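Local coordinates for protein CDP-glucose-4,6-dehydratase (Yersinia pseudotuberculosis, PDB 1RKX) that catalyses the conversion of CDP-D-glucose to CDP-4-dehydro-6-deoxy-D-glucose with loss of water, probably using its bound NAD as a transient hydride carrier, at residues W7-V12 with L29-T35; G198-W202 with W332-W336; I211-E216 with M279-W283; P220-P226 with A287-L291. One frame throughout, in Å; residues are numbered along the deposited sequence.

Interaction 1 of 4, residues W7-V12 with L29-T35; sequences WQGKRV and LQTMGAT
Leu29, in the last turn of helix 20-31, divides its two methyl groups between two partners of segment 7-12. CD2 sits over the six-membered ring of Trp7, a CH-pi contact 4.0 Å from the ring centroid, while CD1 meets Val12 CG1 tip to tip. Met32 continues the cover on the same face of the indole. Its chain runs alongside Trp7 and bends at the last torsion (chi3 -69°), which folds CE over the five-membered ring, 3.7 Å from the centroid; SD stands obliquely off that ring in a Met-aromatic contact. Gly33, with positive phi, is the C-prime residue of the Schellman motif that ends the helix, and its carbonyl O accepts a hydrogen bond from Gly9 N (2.9 Å). Gly9 itself belongs to the type II turn from Trp7 to Lys10. Next along the chain, Ala34 places CA 3.3 Å from Trp7 O, a CA-H...O contact, and CB against Val12 CG2. At Thr35 the parallel pairing of strands 11-15 and 35-40 begins: Thr35 N donates to Lys10 O (2.8 Å) and Thr35 O accepts from Val12 N (2.8 Å), while a water bridges Thr35 OG1 and Gly9 O. The contact thus joins the end of helix 20-31 and the start of strand 35-40 to the start of strand 11-15, within one beta-alpha-beta unit. Chemically it is split in two: dispersion and CH-pi forces hold the helix end against Trp7, whereas the three backbone hydrogen bonds supply the directional part and set the register of strand 35-40.

Interaction 2 of 4, residues G198-W202 with W332-W336; sequences GGGDW and WHKNW
Trp202 and Trp336 meet edge to face: the six-membered ring of Trp202 directs CZ2 at the middle of the Trp336 indole, 3.5 Å from Trp336 CE2, with the planes inclined at 61°. Trp332 completes the aromatic cluster from another direction. Its six-membered ring lies obliquely to that of Trp202, the planes at 63°, and Trp202 CH2 comes to 3.6 Å from Trp332 CZ3. The first torsion of Trp332, with CG anti to the backbone N (chi1 -163°), lays one face of the indole against Gly199 and Gly200, whose CA atoms make CH-pi contacts with its five- and six-membered rings. Gly199 CA approaches to 3.5 Å of Trp332 CD2, a closeness that suits a residue without a side chain. His333 is linked to the turn through water, which accepts from Gly200 N (2.9 Å) and also bonds His333 ND1; its other nitrogen, NE2, is bonded to Glu216. The turn from Gly198 to Asp201 is of type II. Around the cluster, helix 49-52 supplies Thr52 to all three tryptophans, helix 342-355 touches Trp332 and Trp336, and helix 207-216 packs against His333 and Trp336. Through the cluster, helix 322-338 is joined to the loop leading from strand 196-197 into helix 207-216.

Interaction 3 of 4, residues I211-E216 with M279-W283; sequences ILRAFE and MVKYW
Phe215 and Trp283 form the aromatic part of this helix pair; their side chains pass alongside one another, running opposite ways. The methylene of Phe215 rather than its phenyl ring sits over the indole: CB stands over the centre of the Trp283 six-membered ring, 3.6 Å from the centroid, a well-centred CH-pi contact. The phenyl group itself meets the five-membered ring obliquely, with the planes at 49°, and brings CD1 to 3.5 Å from Trp283 CD2. Trp283 reaches across because its CG is anti to the backbone N (chi1 -171°), directing the indole at the other helix.

Aliphatic contacts extend the interface. The far rim of Phe215 reaches Val280, with CZ 3.6 Å from Val280 CG2, and CE1 rests on Met279 CB. Met279, extended to its sulfur and then bent, touches Ile211 through SD, 3.7 Å from Ile211 CD1, and Leu212 through CE, 3.8 Å from Leu212 CD2. The same Leu212 methyl lies at 4.1 Å from Trp283 CZ3, linking the methionine and tryptophan ends.

As helix packing, the two short segments run at 40° to each other, and their axes come no closer than 11.5 Å, a wide spacing filled by these large side chains. Beside the interface, Lys334 of helix 322-338 makes a cation-pi contact with Trp283.

No hydrogen bond spans the two segments. Helices 207-216 and 272-283 are therefore held together here by dispersion and CH-pi forces, so that apolar packing probably sets their relative placement.

Interaction 4 of 4, residues P220-P226 with A287-L291; sequences PVIIRNP and ASWQL
Val221 and Trp289 face each other in a two-stranded parallel beta ladder, formed by strands 221-222 and 289-290 in an outlying part of the fold, its centre about 27 Å from the centre of the chain. Three backbone hydrogen bonds set the register: Val221 N to Ser288 O, Gln290 N to Val221 O, and Ile223 N to Gln290 O, the last at 2.7 Å. Between them the side chains of Val221 and Trp289 leave the sheet on one face, and those of Ile222 and Gln290 on the other.

The residues on the Val221 face share one first-torsion setting. Val221 CG1 (chi1 56°) and Trp289 CG (chi1 59°) both stand between the backbone N and the carbonyl carbon of their own residue. In the valine this turns CG1 toward the neighbouring strand, 3.3 Å from Trp289 CB; in the tryptophan it swings the indole along the ladder toward Ile223. Helix 272-283 backs this face, with Val276 touching Val221 and Ile223, and Lys273 and Glu277 touching Trp289. At the two ends of the ladder, Pro220 lays its ring against Ser288, CB at 3.4 Å from Ser288 OG, and Pro226 CB meets Leu291 CD2. Ile223, with CD1 anti to CA (chi2 -178°), carries that methyl obliquely to the indole, CD1 lying 3.2 Å from Trp289 CE3.

Interactions 2, 3 and 4 form a continuous chain of packing, whereas interaction 1 stands apart, its centre about 24 Å from that of interaction 2 and about 42 Å from that of interaction 4. Interactions 2 and 3 touch through Lys334 NZ and Trp283 O, 3.1 Å apart in a probable hydrogen bond. Interactions 3 and 4 share two helix-to-strand connections: helix 207-216 leads into strand 221-222 and helix 272-283 into strand 289-290, and Phe215 CE2 packs 3.5 Å from Ala287 CB. Interaction 2 is near the cofactor, the Trp202 side chain lying about 8 Å from the bound NAD. The side chain of Leu29 in interaction 1 is about 13 Å from the bound NAD. The side chain of Leu212 in interaction 3 is about 14 Å from the bound NAD.

Interaction 1 of 4, residues W7-V12 with L29-T35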
loop_
_atom_site.group_PDB
_atom_site.type_symbol
_atom_site.label_atom_id
_atom_site.label_comp_id
_atom_site.label_asym_id
_atom_site.label_seq_id
_atom_site.Cartn_x
_atom_site.Cartn_y
_atom_site.Cartn_z
ATOM N N TRP C 7 22.849 5.332 32.828
ATOM C CA TRP C 7 23.829 6.165 32.147
ATOM C C TRP C 7 25.135 6.407 32.883
ATOM O O TRP C 7 26.143 6.761 32.268
ATOM C CB TRP C 7 23.183 7.495 31.761
ATOM C CG TRP C 7 22.086 7.277 30.781
ATOM C CD1 TRP C 7 20.748 7.149 31.049
ATOM C CD2 TRP C 7 22.242 7.011 29.382
ATOM N NE1 TRP C 7 20.066 6.811 29.902
ATOM C CE2 TRP C 7 20.960 6.722 28.865
ATOM C CE3 TRP C 7 23.346 6.985 28.517
ATOM C CZ2 TRP C 7 20.748 6.408 27.515
ATOM C CZ3 TRP C 7 23.134 6.671 27.172
ATOM C CH2 TRP C 7 21.844 6.387 26.689
ATOM N N GLN C 8 25.126 6.199 34.194
ATOM C CA GLN C 8 26.327 6.406 34.991
ATOM C C GLN C 8 27.504 5.585 34.464
ATOM O O GLN C 8 27.450 4.357 34.422
ATOM C CB GLN C 8 26.056 6.038 36.453
ATOM C CG GLN C 8 27.171 6.432 37.408
ATOM C CD GLN C 8 27.393 7.935 37.455
ATOM O OE1 GLN C 8 26.461 8.705 37.693
ATOM N NE2 GLN C 8 28.635 8.359 37.235
ATOM N N GLY C 9 28.564 6.274 34.052
ATOM C CA GLY C 9 29.746 5.589 33.557
ATOM C C GLY C 9 29.714 5.041 32.137
ATOM O O GLY C 9 30.709 4.475 31.683
ATOM N N LYS C 10 28.593 5.182 31.434
ATOM C CA LYS C 10 28.509 4.682 30.060
ATOM C C LYS C 10 29.345 5.550 29.131
ATOM O O LYS C 10 29.346 6.777 29.249
ATOM C CB LYS C 10 27.057 4.677 29.568
ATOM C CG LYS C 10 26.157 3.637 30.221
ATOM C CD LYS C 10 26.581 2.225 29.854
ATOM C CE LYS C 10 25.612 1.187 30.393
ATOM N NZ LYS C 10 25.511 1.230 31.888
ATOM N N ARG C 11 30.061 4.914 28.211
ATOM C CA ARG C 11 30.883 5.649 27.261
ATOM C C ARG C 11 30.001 5.947 26.050
ATOM O O ARG C 11 29.663 5.051 25.280
ATOM C CB ARG C 11 32.104 4.815 26.855
ATOM C CG ARG C 11 32.985 4.409 28.032
ATOM C CD ARG C 11 34.200 3.616 27.580
ATOM N NE ARG C 11 35.201 4.452 26.922
ATOM C CZ ARG C 11 35.946 5.365 27.541
ATOM N NH1 ARG C 11 35.808 5.569 28.845
ATOM N NH2 ARG C 11 36.838 6.074 26.857
ATOM N N VAL C 12 29.633 7.215 25.897
ATOM C CA VAL C 12 28.752 7.642 24.813
ATOM C C VAL C 12 29.443 8.586 23.833
ATOM O O VAL C 12 30.034 9.597 24.228
ATOM C CB VAL C 12 27.492 8.338 25.393
ATOM C CG1 VAL C 12 26.467 8.593 24.289
ATOM C CG2 VAL C 12 26.890 7.479 26.494
ATOM N N LEU C 29 23.272 13.879 28.986
ATOM C CA LEU C 29 24.116 12.718 29.252
ATOM C C LEU C 29 25.117 13.039 30.364
ATOM O O LEU C 29 25.339 12.224 31.261
ATOM C CB LEU C 29 24.865 12.310 27.977
ATOM C CG LEU C 29 24.004 11.695 26.865
ATOM C CD1 LEU C 29 24.791 11.617 25.557
ATOM C CD2 LEU C 29 23.544 10.308 27.302
ATOM N N GLN C 30 25.720 14.224 30.299
ATOM C CA GLN C 30 26.682 14.636 31.321
ATOM C C GLN C 30 26.040 14.652 32.708
ATOM O O GLN C 30 26.608 14.122 33.666
ATOM C CB GLN C 30 27.248 16.020 31.002
ATOM C CG GLN C 30 28.086 16.070 29.731
ATOM C CD GLN C 30 28.513 17.476 29.360
ATOM O OE1 GLN C 30 28.821 17.757 28.194
ATOM N NE2 GLN C 30 28.543 18.368 30.344
ATOM N N THR C 31 24.855 15.251 32.819
ATOM C CA THR C 31 24.178 15.322 34.111
ATOM C C THR C 31 23.855 13.947 34.681
ATOM O O THR C 31 23.742 13.795 35.896
ATOM C CB THR C 31 22.868 16.137 34.038
ATOM O OG1 THR C 31 21.893 15.424 33.274
ATOM C CG2 THR C 31 23.119 17.480 33.396
ATOM N N MET C 32 23.712 12.946 33.818
ATOM C CA MET C 32 23.401 11.601 34.286
ATOM C C MET C 32 24.651 10.768 34.563
ATOM O O MET C 32 24.562 9.569 34.814
ATOM C CB MET C 32 22.485 10.884 33.289
ATOM C CG MET C 32 21.116 11.545 33.159
ATOM S SD MET C 32 19.896 10.542 32.292
ATOM C CE MET C 32 20.570 10.576 30.610
ATOM N N GLY C 33 25.813 11.415 34.516
ATOM C CA GLY C 33 27.064 10.731 34.807
ATOM C C GLY C 33 27.730 9.934 33.702
ATOM O O GLY C 33 28.633 9.142 33.971
ATOM N N ALA C 34 27.304 10.125 32.460
ATOM C CA ALA C 34 27.913 9.383 31.365
ATOM C C ALA C 34 29.262 9.986 30.991
ATOM O O ALA C 34 29.531 11.153 31.271
ATOM C CB ALA C 34 26.984 9.382 30.147
ATOM N N THR C 35 30.108 9.172 30.372
ATOM C CA THR C 35 31.416 9.618 29.904
ATOM C C THR C 35 31.165 9.907 28.430
ATOM O O THR C 35 31.042 8.991 27.620
ATOM C CB THR C 35 32.466 8.507 30.054
ATOM O OG1 THR C 35 32.614 8.190 31.444
ATOM C CG2 THR C 35 33.806 8.956 29.491
HETATM O O HOH W 1 33.016 5.757 32.161
#

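Interaction 2 of 4, residues G198-W202 with W332-W336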
loop_
_atom_site.group_PDB
_atom_site.type_symbol
_atom_site.label_atom_id
_atom_site.label_comp_id
_atom_site.label_asym_id
_atom_site.label_seq_id
_atom_site.Cartn_x
_atom_site.Cartn_y
_atom_site.Cartn_z
ATOM N N GLY C 198 13.346 25.160 21.339
ATOM C CA GLY C 198 13.854 25.240 22.690
ATOM C C GLY C 198 14.822 26.393 22.868
ATOM O O GLY C 198 15.207 27.058 21.907
ATOM N N GLY C 199 15.212 26.647 24.109
ATOM C CA GLY C 199 16.160 27.716 24.338
ATOM C C GLY C 199 17.489 27.283 23.747
ATOM O O GLY C 199 17.818 26.092 23.760
ATOM N N GLY C 200 18.247 28.228 23.204
ATOM C CA GLY C 200 19.544 27.877 22.655
ATOM C C GLY C 200 19.652 27.547 21.175
ATOM O O GLY C 200 20.718 27.127 20.727
ATOM N N ASP C 201 18.577 27.699 20.411
ATOM C CA ASP C 201 18.679 27.432 18.983
ATOM C C ASP C 201 18.764 28.768 18.275
ATOM O O ASP C 201 17.809 29.540 18.266
ATOM C CB ASP C 201 17.483 26.638 18.463
ATOM C CG ASP C 201 17.599 26.331 16.975
ATOM O OD1 ASP C 201 18.738 26.324 16.453
ATOM O OD2 ASP C 201 16.559 26.085 16.337
ATOM N N TRP C 202 19.922 29.046 17.695
ATOM C CA TRP C 202 20.126 30.305 17.007
ATOM C C TRP C 202 20.163 30.164 15.495
ATOM O O TRP C 202 20.724 31.004 14.790
ATOM C CB TRP C 202 21.400 30.968 17.534
ATOM C CG TRP C 202 21.148 31.777 18.785
ATOM C CD1 TRP C 202 20.551 33.008 18.857
ATOM C CD2 TRP C 202 21.452 31.398 20.136
ATOM N NE1 TRP C 202 20.467 33.418 20.169
ATOM C CE2 TRP C 202 21.012 32.450 20.973
ATOM C CE3 TRP C 202 22.054 30.276 20.719
ATOM C CZ2 TRP C 202 21.157 32.410 22.367
ATOM C CZ3 TRP C 202 22.198 30.237 22.108
ATOM C CH2 TRP C 202 21.750 31.299 22.913
ATOM N N TRP C 332 14.104 30.699 29.106
ATOM C CA TRP C 332 15.495 30.421 28.781
ATOM C C TRP C 332 16.127 31.634 28.108
ATOM O O TRP C 332 17.220 32.068 28.478
ATOM C CB TRP C 332 15.579 29.206 27.850
ATOM C CG TRP C 332 16.942 28.586 27.779
ATOM C CD1 TRP C 332 17.364 27.464 28.430
ATOM C CD2 TRP C 332 18.060 29.050 27.013
ATOM N NE1 TRP C 332 18.674 27.196 28.117
ATOM C CE2 TRP C 332 19.128 28.154 27.250
ATOM C CE3 TRP C 332 18.266 30.135 26.151
ATOM C CZ2 TRP C 332 20.387 28.308 26.657
ATOM C CZ3 TRP C 332 19.521 30.291 25.560
ATOM C CH2 TRP C 332 20.564 29.379 25.817
ATOM N N HIS C 333 15.433 32.212 27.143
ATOM C CA HIS C 333 15.997 33.352 26.450
ATOM C C HIS C 333 16.285 34.558 27.341
ATOM O O HIS C 333 17.412 35.054 27.360
ATOM C CB HIS C 333 15.102 33.778 25.292
ATOM C CG HIS C 333 15.858 34.397 24.162
ATOM N ND1 HIS C 333 16.809 33.705 23.443
ATOM C CD2 HIS C 333 15.825 35.646 23.641
ATOM C CE1 HIS C 333 17.328 34.502 22.527
ATOM N NE2 HIS C 333 16.749 35.685 22.625
ATOM N N LYS C 334 15.287 35.033 28.081
ATOM C CA LYS C 334 15.521 36.197 28.931
ATOM C C LYS C 334 16.577 35.962 30.005
ATOM O O LYS C 334 17.262 36.898 30.416
ATOM C CB LYS C 334 14.215 36.716 29.549
ATOM C CG LYS C 334 13.282 35.678 30.128
ATOM C CD LYS C 334 12.050 36.363 30.732
ATOM C CE LYS C 334 11.364 37.293 29.729
ATOM N NZ LYS C 334 10.194 38.009 30.318
ATOM N N ASN C 335 16.727 34.725 30.465
ATOM C CA ASN C 335 17.762 34.462 31.450
ATOM C C ASN C 335 19.109 34.626 30.755
ATOM O O ASN C 335 20.059 35.158 31.332
ATOM C CB ASN C 335 17.634 33.057 32.035
ATOM C CG ASN C 335 16.829 33.039 33.325
ATOM O OD1 ASN C 335 15.602 32.898 33.310
ATOM N ND2 ASN C 335 17.520 33.207 34.454
ATOM N N TRP C 336 19.183 34.175 29.507
ATOM C CA TRP C 336 20.407 34.300 28.726
ATOM C C TRP C 336 20.715 35.782 28.517
ATOM O O TRP C 336 21.851 36.220 28.691
ATOM C CB TRP C 336 20.245 33.607 27.369
ATOM C CG TRP C 336 21.341 33.932 26.400
ATOM C CD1 TRP C 336 22.661 33.595 26.506
ATOM C CD2 TRP C 336 21.217 34.697 25.200
ATOM N NE1 TRP C 336 23.368 34.107 25.446
ATOM C CE2 TRP C 336 22.506 34.789 24.628
ATOM C CE3 TRP C 336 20.143 35.319 24.550
ATOM C CZ2 TRP C 336 22.750 35.480 23.436
ATOM C CZ3 TRP C 336 20.386 36.006 23.362
ATOM C CH2 TRP C 336 21.683 36.079 22.820
HETATM O O HOH W 2 17.818 31.076 23.060
#

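Interaction 3 of 4, residues I211-E216 with M279-W283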
loop_
_atom_site.group_PDB
_atom_site.type_symbol
_atom_site.label_atom_id
_atom_site.label_comp_id
_atom_site.label_asym_id
_atom_site.label_seq_id
_atom_site.Cartn_x
_atom_site.Cartn_y
_atom_site.Cartn_z
ATOM N N ILE C 211 11.277 35.014 16.626
ATOM C CA ILE C 211 10.355 35.699 17.520
ATOM C C ILE C 211 11.158 36.272 18.681
ATOM O O ILE C 211 10.945 37.407 19.098
ATOM C CB ILE C 211 9.283 34.742 18.086
ATOM C CG1 ILE C 211 8.332 34.298 16.970
ATOM C CG2 ILE C 211 8.501 35.441 19.192
ATOM C CD1 ILE C 211 7.329 33.244 17.398
ATOM N N LEU C 212 12.088 35.476 19.191
ATOM C CA LEU C 212 12.924 35.892 20.308
ATOM C C LEU C 212 13.843 37.048 19.905
ATOM O O LEU C 212 14.109 37.944 20.707
ATOM C CB LEU C 212 13.733 34.693 20.822
ATOM C CG LEU C 212 12.880 33.579 21.455
ATOM C CD1 LEU C 212 13.714 32.325 21.691
ATOM C CD2 LEU C 212 12.282 34.085 22.757
ATOM N N ARG C 213 14.316 37.034 18.662
ATOM C CA ARG C 213 15.185 38.100 18.175
ATOM C C ARG C 213 14.409 39.412 18.117
ATOM O O ARG C 213 14.960 40.487 18.364
ATOM C CB ARG C 213 15.728 37.771 16.779
ATOM C CG ARG C 213 16.739 36.634 16.732
ATOM C CD ARG C 213 17.448 36.608 15.381
ATOM N NE ARG C 213 18.441 35.540 15.275
ATOM C CZ ARG C 213 18.165 34.276 14.958
ATOM N NH1 ARG C 213 16.917 33.899 14.709
ATOM N NH2 ARG C 213 19.144 33.384 14.890
ATOM N N ALA C 214 13.128 39.320 17.778
ATOM C CA ALA C 214 12.280 40.501 17.701
ATOM C C ALA C 214 12.052 41.041 19.112
ATOM O O ALA C 214 12.244 42.232 19.367
ATOM C CB ALA C 214 10.946 40.149 17.053
ATOM N N PHE C 215 11.637 40.159 20.018
ATOM C CA PHE C 215 11.389 40.537 21.406
ATOM C C PHE C 215 12.664 41.144 21.972
ATOM O O PHE C 215 12.644 42.158 22.670
ATOM C CB PHE C 215 11.008 39.305 22.236
ATOM C CG PHE C 215 9.635 38.762 21.942
ATOM C CD1 PHE C 215 9.167 37.638 22.615
ATOM C CD2 PHE C 215 8.799 39.380 21.015
ATOM C CE1 PHE C 215 7.889 37.137 22.374
ATOM C CE2 PHE C 215 7.518 38.886 20.765
ATOM C CZ PHE C 215 7.064 37.764 21.447
ATOM N N GLU C 216 13.773 40.494 21.644
ATOM C CA GLU C 216 15.104 40.890 22.073
ATOM C C GLU C 216 15.374 42.365 21.784
ATOM O O GLU C 216 15.862 43.096 22.645
ATOM C CB GLU C 216 16.121 40.029 21.336
ATOM C CG GLU C 216 17.360 39.686 22.106
ATOM C CD GLU C 216 18.187 38.655 21.376
ATOM O OE1 GLU C 216 18.682 38.964 20.273
ATOM O OE2 GLU C 216 18.333 37.533 21.898
ATOM N N MET C 279 3.622 33.648 23.219
ATOM C CA MET C 279 4.970 34.093 23.553
ATOM C C MET C 279 4.981 35.566 23.940
ATOM O O MET C 279 5.778 35.987 24.779
ATOM C CB MET C 279 5.919 33.841 22.382
ATOM C CG MET C 279 6.229 32.369 22.173
ATOM S SD MET C 279 7.429 32.085 20.868
ATOM C CE MET C 279 8.973 32.506 21.714
ATOM N N VAL C 280 4.101 36.347 23.324
ATOM C CA VAL C 280 4.001 37.768 23.640
ATOM C C VAL C 280 3.544 37.907 25.089
ATOM O O VAL C 280 4.018 38.774 25.823
ATOM C CB VAL C 280 2.980 38.480 22.722
ATOM C CG1 VAL C 280 2.598 39.833 23.307
ATOM C CG2 VAL C 280 3.578 38.673 21.339
ATOM N N LYS C 281 2.624 37.037 25.491
ATOM C CA LYS C 281 2.089 37.046 26.845
ATOM C C LYS C 281 3.132 36.590 27.855
ATOM O O LYS C 281 3.211 37.122 28.962
ATOM C CB LYS C 281 0.860 36.139 26.931
ATOM C CG LYS C 281 -0.269 36.544 25.999
ATOM C CD LYS C 281 -1.452 35.594 26.109
ATOM C CE LYS C 281 -2.556 35.977 25.136
ATOM N NZ LYS C 281 -3.711 35.041 25.211
ATOM N N TYR C 282 3.929 35.599 27.476
ATOM C CA TYR C 282 4.963 35.088 28.365
ATOM C C TYR C 282 6.117 36.071 28.474
ATOM O O TYR C 282 6.777 36.152 29.512
ATOM C CB TYR C 282 5.478 33.740 27.859
ATOM C CG TYR C 282 4.461 32.627 27.949
ATOM C CD1 TYR C 282 4.660 31.421 27.282
ATOM C CD2 TYR C 282 3.299 32.775 28.709
ATOM C CE1 TYR C 282 3.728 30.390 27.367
ATOM C CE2 TYR C 282 2.363 31.752 28.800
ATOM C CZ TYR C 282 2.582 30.563 28.126
ATOM O OH TYR C 282 1.652 29.553 28.203
ATOM N N TRP C 283 6.353 36.821 27.403
ATOM C CA TRP C 283 7.436 37.789 27.387
ATOM C C TRP C 283 7.066 39.057 28.140
ATOM O O TRP C 283 7.795 39.493 29.030
ATOM C CB TRP C 283 7.817 38.137 25.949
ATOM C CG TRP C 283 9.055 38.970 25.862
ATOM C CD1 TRP C 283 9.140 40.331 25.939
ATOM C CD2 TRP C 283 10.400 38.491 25.732
ATOM N NE1 TRP C 283 10.454 40.730 25.864
ATOM C CE2 TRP C 283 11.249 39.620 25.737
ATOM C CE3 TRP C 283 10.970 37.216 25.613
ATOM C CZ2 TRP C 283 12.638 39.514 25.628
ATOM C CZ3 TRP C 283 12.353 37.109 25.505
ATOM C CH2 TRP C 283 13.171 38.254 25.513
#

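Interaction 4 of 4, residues P220-P226 with A287-L291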
loop_
_atom_site.group_PDB
_atom_site.type_symbol
_atom_site.label_atom_id
_atom_site.label_comp_id
_atom_site.label_asym_id
_atom_site.label_seq_id
_atom_site.Cartn_x
_atom_site.Cartn_y
_atom_site.Cartn_z
ATOM N N PRO C 220 8.644 44.679 16.746
ATOM C CA PRO C 220 7.457 43.846 16.539
ATOM C C PRO C 220 7.819 42.664 15.646
ATOM O O PRO C 220 8.519 42.830 14.647
ATOM C CB PRO C 220 6.480 44.800 15.852
ATOM C CG PRO C 220 6.900 46.146 16.365
ATOM C CD PRO C 220 8.401 46.057 16.287
ATOM N N VAL C 221 7.360 41.472 16.006
ATOM C CA VAL C 221 7.654 40.306 15.190
ATOM C C VAL C 221 6.657 40.256 14.038
ATOM O O VAL C 221 5.443 40.281 14.246
ATOM C CB VAL C 221 7.585 38.996 16.014
ATOM C CG1 VAL C 221 6.230 38.856 16.671
ATOM C CG2 VAL C 221 7.873 37.803 15.112
ATOM N N ILE C 222 7.183 40.211 12.818
ATOM C CA ILE C 222 6.350 40.166 11.625
ATOM C C ILE C 222 5.952 38.730 11.319
ATOM O O ILE C 222 6.793 37.830 11.307
ATOM C CB ILE C 222 7.096 40.733 10.404
ATOM C CG1 ILE C 222 7.605 42.142 10.714
ATOM C CG2 ILE C 222 6.167 40.756 9.198
ATOM C CD1 ILE C 222 8.454 42.740 9.611
ATOM N N ILE C 223 4.665 38.523 11.067
ATOM C CA ILE C 223 4.153 37.197 10.761
ATOM C C ILE C 223 3.695 37.116 9.313
ATOM O O ILE C 223 3.030 38.026 8.816
ATOM C CB ILE C 223 2.955 36.847 11.663
ATOM C CG1 ILE C 223 3.385 36.858 13.128
ATOM C CG2 ILE C 223 2.391 35.487 11.274
ATOM C CD1 ILE C 223 2.279 36.475 14.083
ATOM N N ARG C 224 4.052 36.029 8.635
ATOM C CA ARG C 224 3.630 35.848 7.253
ATOM C C ARG C 224 2.356 35.014 7.206
ATOM O O ARG C 224 1.269 35.556 7.015
ATOM C CB ARG C 224 4.731 35.189 6.422
ATOM C CG ARG C 224 5.763 36.181 5.920
ATOM C CD ARG C 224 6.981 36.240 6.818
ATOM N NE ARG C 224 7.971 35.238 6.434
ATOM C CZ ARG C 224 8.562 35.191 5.242
ATOM N NH1 ARG C 224 8.263 36.090 4.313
ATOM N NH2 ARG C 224 9.454 34.245 4.979
ATOM N N ASN C 225 2.482 33.703 7.380
ATOM C CA ASN C 225 1.304 32.845 7.372
ATOM C C ASN C 225 0.904 32.506 8.800
ATOM O O ASN C 225 1.438 31.578 9.403
ATOM C CB ASN C 225 1.560 31.560 6.579
ATOM C CG ASN C 225 0.362 30.624 6.591
ATOM O OD1 ASN C 225 -0.788 31.067 6.556
ATOM N ND2 ASN C 225 0.625 29.324 6.628
ATOM N N PRO C 226 -0.058 33.261 9.353
ATOM C CA PRO C 226 -0.575 33.095 10.713
ATOM C C PRO C 226 -1.290 31.772 10.945
ATOM O O PRO C 226 -1.511 31.374 12.088
ATOM C CB PRO C 226 -1.513 34.287 10.862
ATOM C CG PRO C 226 -2.074 34.413 9.481
ATOM C CD PRO C 226 -0.831 34.288 8.631
ATOM N N ALA C 287 7.018 43.241 23.756
ATOM C CA ALA C 287 6.619 42.239 22.776
ATOM C C ALA C 287 5.301 42.590 22.091
ATOM O O ALA C 287 4.337 42.995 22.736
ATOM C CB ALA C 287 6.508 40.873 23.445
ATOM N N SER C 288 5.275 42.427 20.773
ATOM C CA SER C 288 4.091 42.701 19.962
ATOM C C SER C 288 4.312 42.038 18.608
ATOM O O SER C 288 5.397 41.523 18.336
ATOM C CB SER C 288 3.906 44.206 19.768
ATOM O OG SER C 288 4.897 44.729 18.899
ATOM N N TRP C 289 3.294 42.051 17.755
ATOM C CA TRP C 289 3.427 41.435 16.439
ATOM C C TRP C 289 2.528 42.071 15.395
ATOM O O TRP C 289 1.517 42.694 15.720
ATOM C CB TRP C 289 3.115 39.940 16.513
ATOM C CG TRP C 289 1.738 39.636 17.014
ATOM C CD1 TRP C 289 1.304 39.701 18.305
ATOM C CD2 TRP C 289 0.615 39.216 16.232
ATOM N NE1 TRP C 289 -0.022 39.345 18.379
ATOM C CE2 TRP C 289 -0.470 39.042 17.120
ATOM C CE3 TRP C 289 0.417 38.969 14.866
ATOM C CZ2 TRP C 289 -1.735 38.631 16.688
ATOM C CZ3 TRP C 289 -0.841 38.560 14.436
ATOM C CH2 TRP C 289 -1.901 38.395 15.346
ATOM N N GLN C 290 2.906 41.899 14.135
ATOM C CA GLN C 290 2.147 42.441 13.018
ATOM C C GLN C 290 2.149 41.435 11.875
ATOM O O GLN C 290 3.095 40.661 11.723
ATOM C CB GLN C 290 2.765 43.758 12.547
ATOM C CG GLN C 290 2.773 44.860 13.599
ATOM C CD GLN C 290 1.382 45.193 14.112
ATOM O OE1 GLN C 290 0.472 45.477 13.332
ATOM N NE2 GLN C 290 1.215 45.166 15.429
ATOM N N LEU C 291 1.086 41.451 11.075
ATOM C CA LEU C 291 0.962 40.540 9.941
ATOM C C LEU C 291 1.922 40.884 8.805
ATOM O O LEU C 291 2.037 42.040 8.401
ATOM C CB LEU C 291 -0.477 40.548 9.421
ATOM C CG LEU C 291 -1.525 39.975 10.377
ATOM C CD1 LEU C 291 -2.908 40.109 9.763
ATOM C CD2 LEU C 291 -1.206 38.515 10.667
#